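Local coordinates for ATP-dependent DNA helicase (Mycobacterium smegmatis, PDB 5V9X), which probably uses ATP hydrolysis to move 3'-to-5' along single-stranded DNA and unwind RNA:DNA hybrids, at residues A[104-116]-A[381-393]. Sequence-based numbering, arbitrary orientation.
Sequences SPLKALAVDVERN and ATSSLELGIDMGA. With ANP (phosphoaminophosphonic acid-adenylate ester), chain C; nucleotides of chain B.
Leu106, Ala108, Leu109 and Asp112 press against the loop 383-391 in a buried interface between the two RecA-like domains of the helicase core. The first domain contributes helix 107-116 and the turn before it, the second the loop between strands 378-381 and 394-400. At the DNA end, Leu106 CD1 lies 3.7 Å from Leu387 CD1, the two side chains crossing at about a right angle, while the small Ala108 lets its CB approach Leu385 CD2 at 3.6 Å. Leu109, its CG anti to the backbone N (chi1 171°), brings CD1 over Gly388 CA at 3.5 Å; the backbone here has a positive phi, which glycine tolerates readily, and with no side chain in the way Gly388 CA also lies 3.5 Å from AMP-PNP O2G. One turn further along, Asp390 N donates to the syn side of Asp112 OD2 (2.8 Å), tilted 32° from the carboxylate plane. Lys372 makes a salt bridge with Asp112 OD1, probably offsetting its negative charge, and hydrogen bonds to Asn116 OD1 and the backbone Asp390 O. Asp390 turns its carboxylate to AMP-PNP, where ribose O3' donates to OD2 at 2.6 Å; Asn116 ND2 adds a weak bond to the same oxygen, and His418 holds OD1. At the opposite end Lys107 N gives an almost straight bond to OP1 of DG9 of chain B (2.7 Å, 175°). Segments 104-116 and 381-393 probably correspond to motifs Ia and V, which in superfamily 2 helicases meet the nucleic-acid backbone and link it to the ATP site.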
loop_
_atom_site.group_PDB
_atom_site.type_symbol
_atom_site.label_atom_id
_atom_site.label_comp_id
_atom_site.label_asym_id
_atom_site.label_seq_id
_atom_site.Cartn_x
_atom_site.Cartn_y
_atom_site.Cartn_z
ATOM N N SER A 104 0.908 -6.319 13.330
ATOM C CA SER A 104 1.404 -5.148 12.627
ATOM C C SER A 104 1.783 -5.506 11.196
ATOM O O SER A 104 2.413 -6.543 10.963
ATOM C CB SER A 104 2.630 -4.551 13.333
ATOM O OG SER A 104 3.222 -3.533 12.541
ATOM N N PRO A 105 1.420 -4.671 10.218
ATOM C CA PRO A 105 1.840 -4.945 8.835
ATOM C C PRO A 105 3.320 -4.708 8.592
ATOM O O PRO A 105 3.853 -5.211 7.595
ATOM C CB PRO A 105 0.977 -3.985 8.006
ATOM C CG PRO A 105 0.651 -2.868 8.947
ATOM C CD PRO A 105 0.556 -3.482 10.320
ATOM N N LEU A 106 4.002 -3.970 9.466
ATOM C CA LEU A 106 5.419 -3.667 9.320
ATOM C C LEU A 106 6.206 -4.264 10.480
ATOM O O LEU A 106 5.762 -4.218 11.633
ATOM C CB LEU A 106 5.653 -2.154 9.257
ATOM C CG LEU A 106 5.121 -1.431 8.020
ATOM C CD1 LEU A 106 5.241 0.070 8.190
ATOM C CD2 LEU A 106 5.870 -1.887 6.780
ATOM N N LYS A 107 7.380 -4.821 10.168
ATOM C CA LYS A 107 8.227 -5.400 11.207
ATOM C C LYS A 107 8.749 -4.330 12.158
ATOM O O LYS A 107 8.738 -4.515 13.381
ATOM C CB LYS A 107 9.394 -6.162 10.577
ATOM C CG LYS A 107 8.995 -7.423 9.841
ATOM C CD LYS A 107 10.214 -8.220 9.401
ATOM C CE LYS A 107 11.066 -7.440 8.414
ATOM N NZ LYS A 107 12.192 -8.262 7.889
ATOM N N ALA A 108 9.221 -3.206 11.611
ATOM C CA ALA A 108 9.773 -2.138 12.441
ATOM C C ALA A 108 8.777 -1.683 13.499
ATOM O O ALA A 108 9.134 -1.501 14.669
ATOM C CB ALA A 108 10.195 -0.962 11.564
ATOM N N LEU A 109 7.515 -1.500 13.103
ATOM C CA LEU A 109 6.480 -1.149 14.071
ATOM C C LEU A 109 6.319 -2.237 15.128
ATOM O O LEU A 109 6.174 -1.936 16.319
ATOM C CB LEU A 109 5.153 -0.899 13.354
ATOM C CG LEU A 109 3.928 -0.731 14.253
ATOM C CD1 LEU A 109 4.167 0.364 15.278
ATOM C CD2 LEU A 109 2.687 -0.429 13.425
ATOM N N ALA A 110 6.345 -3.507 14.710
ATOM C CA ALA A 110 6.198 -4.606 15.660
ATOM C C ALA A 110 7.270 -4.549 16.739
ATOM O O ALA A 110 6.978 -4.732 17.928
ATOM C CB ALA A 110 6.247 -5.944 14.923
ATOM N N VAL A 111 8.518 -4.286 16.345
ATOM C CA VAL A 111 9.601 -4.182 17.316
ATOM C C VAL A 111 9.455 -2.913 18.150
ATOM O O VAL A 111 9.737 -2.909 19.354
ATOM C CB VAL A 111 10.960 -4.244 16.594
ATOM C CG1 VAL A 111 12.091 -3.852 17.527
ATOM C CG2 VAL A 111 11.192 -5.638 16.030
ATOM N N ASP A 112 9.000 -1.821 17.533
ATOM C CA ASP A 112 8.833 -0.580 18.283
ATOM C C ASP A 112 7.724 -0.696 19.321
ATOM O O ASP A 112 7.822 -0.096 20.398
ATOM C CB ASP A 112 8.556 0.583 17.330
ATOM C CG ASP A 112 8.824 1.930 17.969
ATOM O OD1 ASP A 112 9.954 2.139 18.461
ATOM O OD2 ASP A 112 7.911 2.784 17.974
ATOM N N VAL A 113 6.669 -1.458 19.023
ATOM C CA VAL A 113 5.617 -1.677 20.010
ATOM C C VAL A 113 6.153 -2.477 21.190
ATOM O O VAL A 113 5.822 -2.196 22.349
ATOM C CB VAL A 113 4.401 -2.364 19.363
ATOM C CG1 VAL A 113 3.382 -2.746 20.420
ATOM C CG2 VAL A 113 3.763 -1.454 18.334
ATOM N N GLU A 114 6.990 -3.486 20.919
ATOM C CA GLU A 114 7.554 -4.280 22.005
ATOM C C GLU A 114 8.372 -3.414 22.949
ATOM O O GLU A 114 8.274 -3.550 24.175
ATOM C CB GLU A 114 8.418 -5.413 21.454
ATOM C CG GLU A 114 9.108 -6.212 22.553
ATOM C CD GLU A 114 10.071 -7.256 22.028
ATOM O OE1 GLU A 114 10.648 -7.050 20.940
ATOM O OE2 GLU A 114 10.253 -8.287 22.712
ATOM N N ARG A 115 9.183 -2.513 22.394
ATOM C CA ARG A 115 10.004 -1.643 23.227
ATOM C C ARG A 115 9.146 -0.655 24.008
ATOM O O ARG A 115 9.417 -0.385 25.184
ATOM C CB ARG A 115 11.022 -0.908 22.359
ATOM C CG ARG A 115 11.923 0.030 23.126
ATOM C CD ARG A 115 13.114 0.445 22.291
ATOM N NE ARG A 115 14.050 1.249 23.071
ATOM C CZ ARG A 115 15.247 1.634 22.642
ATOM N NH1 ARG A 115 15.667 1.291 21.431
ATOM N NH2 ARG A 115 16.024 2.362 23.429
ATOM N N ASN A 116 8.102 -0.114 23.376
ATOM C CA ASN A 116 7.265 0.889 24.023
ATOM C C ASN A 116 6.313 0.301 25.054
ATOM O O ASN A 116 5.810 1.044 25.904
ATOM C CB ASN A 116 6.468 1.667 22.976
ATOM C CG ASN A 116 7.258 2.817 22.385
ATOM O OD1 ASN A 116 8.091 2.625 21.501
ATOM N ND2 ASN A 116 7.001 4.026 22.878
ATOM N N ALA A 381 14.512 5.998 4.451
ATOM C CA ALA A 381 13.713 4.788 4.552
ATOM C C ALA A 381 12.691 4.694 3.425
ATOM O O ALA A 381 12.333 5.689 2.788
ATOM C CB ALA A 381 12.988 4.718 5.902
ATOM N N THR A 382 12.230 3.470 3.190
ATOM C CA THR A 382 11.071 3.215 2.349
ATOM C C THR A 382 9.824 3.231 3.236
ATOM O O THR A 382 9.840 3.788 4.338
ATOM C CB THR A 382 11.241 1.889 1.604
ATOM O OG1 THR A 382 11.396 0.823 2.550
ATOM C CG2 THR A 382 12.456 1.939 0.690
ATOM N N SER A 383 8.734 2.607 2.781
ATOM C CA SER A 383 7.544 2.475 3.614
ATOM C C SER A 383 7.760 1.557 4.812
ATOM O O SER A 383 6.821 1.355 5.590
ATOM C CB SER A 383 6.372 1.966 2.775
ATOM O OG SER A 383 6.687 0.731 2.154
ATOM N N SER A 384 8.966 1.003 4.974
ATOM C CA SER A 384 9.277 0.172 6.130
ATOM C C SER A 384 9.160 0.935 7.443
ATOM O O SER A 384 9.010 0.311 8.500
ATOM C CB SER A 384 10.686 -0.401 5.984
ATOM O OG SER A 384 11.645 0.639 5.878
ATOM N N LEU A 385 9.238 2.267 7.404
ATOM C CA LEU A 385 9.055 3.103 8.584
ATOM C C LEU A 385 7.859 4.037 8.435
ATOM O O LEU A 385 7.799 5.072 9.109
ATOM C CB LEU A 385 10.319 3.915 8.871
ATOM C CG LEU A 385 11.633 3.161 9.067
ATOM C CD1 LEU A 385 12.736 4.126 9.473
ATOM C CD2 LEU A 385 11.470 2.064 10.099
ATOM N N GLU A 386 6.906 3.694 7.564
ATOM C CA GLU A 386 5.803 4.604 7.277
ATOM C C GLU A 386 4.824 4.702 8.439
ATOM O O GLU A 386 4.214 5.757 8.644
ATOM C CB GLU A 386 5.073 4.157 6.006
ATOM C CG GLU A 386 3.768 4.901 5.732
ATOM C CD GLU A 386 3.115 4.501 4.422
ATOM O OE1 GLU A 386 3.845 4.218 3.449
ATOM O OE2 GLU A 386 1.867 4.470 4.365
ATOM N N LEU A 387 4.674 3.638 9.219
ATOM C CA LEU A 387 3.551 3.506 10.133
ATOM C C LEU A 387 4.009 3.297 11.569
ATOM O O LEU A 387 5.016 2.629 11.824
ATOM C CB LEU A 387 2.655 2.336 9.712
ATOM C CG LEU A 387 2.095 2.418 8.293
ATOM C CD1 LEU A 387 1.641 1.047 7.822
ATOM C CD2 LEU A 387 0.948 3.411 8.239
ATOM N N GLY A 388 3.261 3.889 12.500
ATOM C CA GLY A 388 3.262 3.461 13.884
ATOM C C GLY A 388 4.427 3.848 14.767
ATOM O O GLY A 388 4.211 4.157 15.943
ATOM N N ILE A 389 5.654 3.829 14.235
ATOM C CA ILE A 389 6.839 4.008 15.069
ATOM C C ILE A 389 6.745 5.317 15.839
ATOM O O ILE A 389 6.189 6.312 15.354
ATOM C CB ILE A 389 8.126 3.960 14.227
ATOM C CG1 ILE A 389 8.122 5.066 13.170
ATOM C CG2 ILE A 389 8.298 2.589 13.593
ATOM C CD1 ILE A 389 9.455 5.274 12.503
ATOM N N ASP A 390 7.278 5.314 17.059
ATOM C CA ASP A 390 7.197 6.448 17.978
ATOM C C ASP A 390 8.619 6.872 18.342
ATOM O O ASP A 390 9.130 6.551 19.418
ATOM C CB ASP A 390 6.374 6.080 19.210
ATOM C CG ASP A 390 6.372 7.173 20.250
ATOM O OD1 ASP A 390 6.031 8.324 19.904
ATOM O OD2 ASP A 390 6.715 6.880 21.416
ATOM N N MET A 391 9.259 7.598 17.432
ATOM C CA MET A 391 10.616 8.096 17.631
ATOM C C MET A 391 10.514 9.534 18.125
ATOM O O MET A 391 10.316 10.462 17.336
ATOM C CB MET A 391 11.417 8.001 16.338
ATOM C CG MET A 391 11.418 6.620 15.705
ATOM S SD MET A 391 12.251 5.392 16.725
ATOM C CE MET A 391 12.096 3.925 15.712
ATOM N N GLY A 392 10.656 9.717 19.439
ATOM C CA GLY A 392 10.502 11.028 20.050
ATOM C C GLY A 392 11.549 12.046 19.650
ATOM O O GLY A 392 11.386 13.229 19.966
ATOM N N ALA A 393 12.612 11.623 18.966
ATOM C CA ALA A 393 13.666 12.531 18.537
ATOM C C ALA A 393 13.467 13.056 17.122
ATOM O O ALA A 393 14.177 13.982 16.718
ATOM C CB ALA A 393 15.030 11.840 18.630
HETATM P PG ANP C . 0.253 6.509 15.198
HETATM O O1G ANP C . 1.286 7.073 14.275
HETATM O O2G ANP C . 0.409 4.943 15.275
HETATM O O3G ANP C . -1.195 6.871 14.667
HETATM P PB ANP C . -0.599 6.538 17.830
HETATM O O1B ANP C . -0.557 4.983 17.807
HETATM O O2B ANP C . -1.976 7.013 17.517
HETATM N N3B ANP C . 0.490 7.172 16.732
HETATM P PA ANP C . 1.000 6.359 20.017
HETATM O O1A ANP C . 2.126 5.963 19.134
HETATM O O2A ANP C . 0.374 5.193 20.779
HETATM O O3A ANP C . -0.201 7.044 19.242
HETATM O "O5'" ANP C . 1.479 7.479 21.026
HETATM C "C5'" ANP C . 2.129 8.746 20.671
HETATM C "C4'" ANP C . 3.108 9.116 21.758
HETATM O "O4'" ANP C . 2.415 9.727 22.879
HETATM C "C3'" ANP C . 3.836 7.919 22.354
HETATM O "O3'" ANP C . 5.079 8.347 22.888
HETATM C "C2'" ANP C . 2.905 7.507 23.495
HETATM O "O2'" ANP C . 3.472 6.526 24.378
HETATM C "C1'" ANP C . 2.499 8.887 24.022
HETATM N N9 ANP C . 1.210 8.957 24.719
HETATM C C8 ANP C . 0.223 8.009 24.791
HETATM N N7 ANP C . -0.830 8.383 25.479
HETATM C C5 ANP C . -0.507 9.662 25.902
HETATM C C6 ANP C . -1.203 10.609 26.676
HETATM N N6 ANP C . -2.420 10.401 27.183
HETATM N N1 ANP C . -0.595 11.796 26.916
HETATM C C2 ANP C . 0.622 12.009 26.407
HETATM N N3 ANP C . 1.374 11.191 25.666
HETATM C C4 ANP C . 0.748 10.029 25.444
ATOM P P DG B 9 8.198 -5.225 6.173
ATOM O OP1 DG B 9 8.130 -4.740 7.569
ATOM O OP2 DG B 9 9.464 -5.125 5.410
ATOM O "O5'" DG B 9 7.724 -6.744 6.139
ATOM C "C5'" DG B 9 6.397 -7.074 6.526
ATOM C "C4'" DG B 9 6.094 -8.528 6.225
ATOM O "O4'" DG B 9 5.968 -8.708 4.792
ATOM C "C3'" DG B 9 7.158 -9.515 6.693
ATOM O "O3'" DG B 9 6.538 -10.669 7.234
ATOM C "C2'" DG B 9 7.935 -9.834 5.417
ATOM C "C1'" DG B 9 6.863 -9.702 4.344
ATOM N N9 DG B 9 7.390 -9.280 3.050
ATOM C C8 DG B 9 8.072 -8.120 2.776
ATOM N N7 DG B 9 8.419 -8.005 1.525
ATOM C C5 DG B 9 7.933 -9.159 0.928
ATOM C C6 DG B 9 8.009 -9.585 -0.416
ATOM O O6 DG B 9 8.538 -9.009 -1.375
ATOM N N1 DG B 9 7.388 -10.818 -0.602
ATOM C C2 DG B 9 6.770 -11.545 0.389
ATOM N N2 DG B 9 6.225 -12.714 0.016
ATOM N N3 DG B 9 6.692 -11.155 1.657
ATOM C C4 DG B 9 7.295 -9.956 1.852
#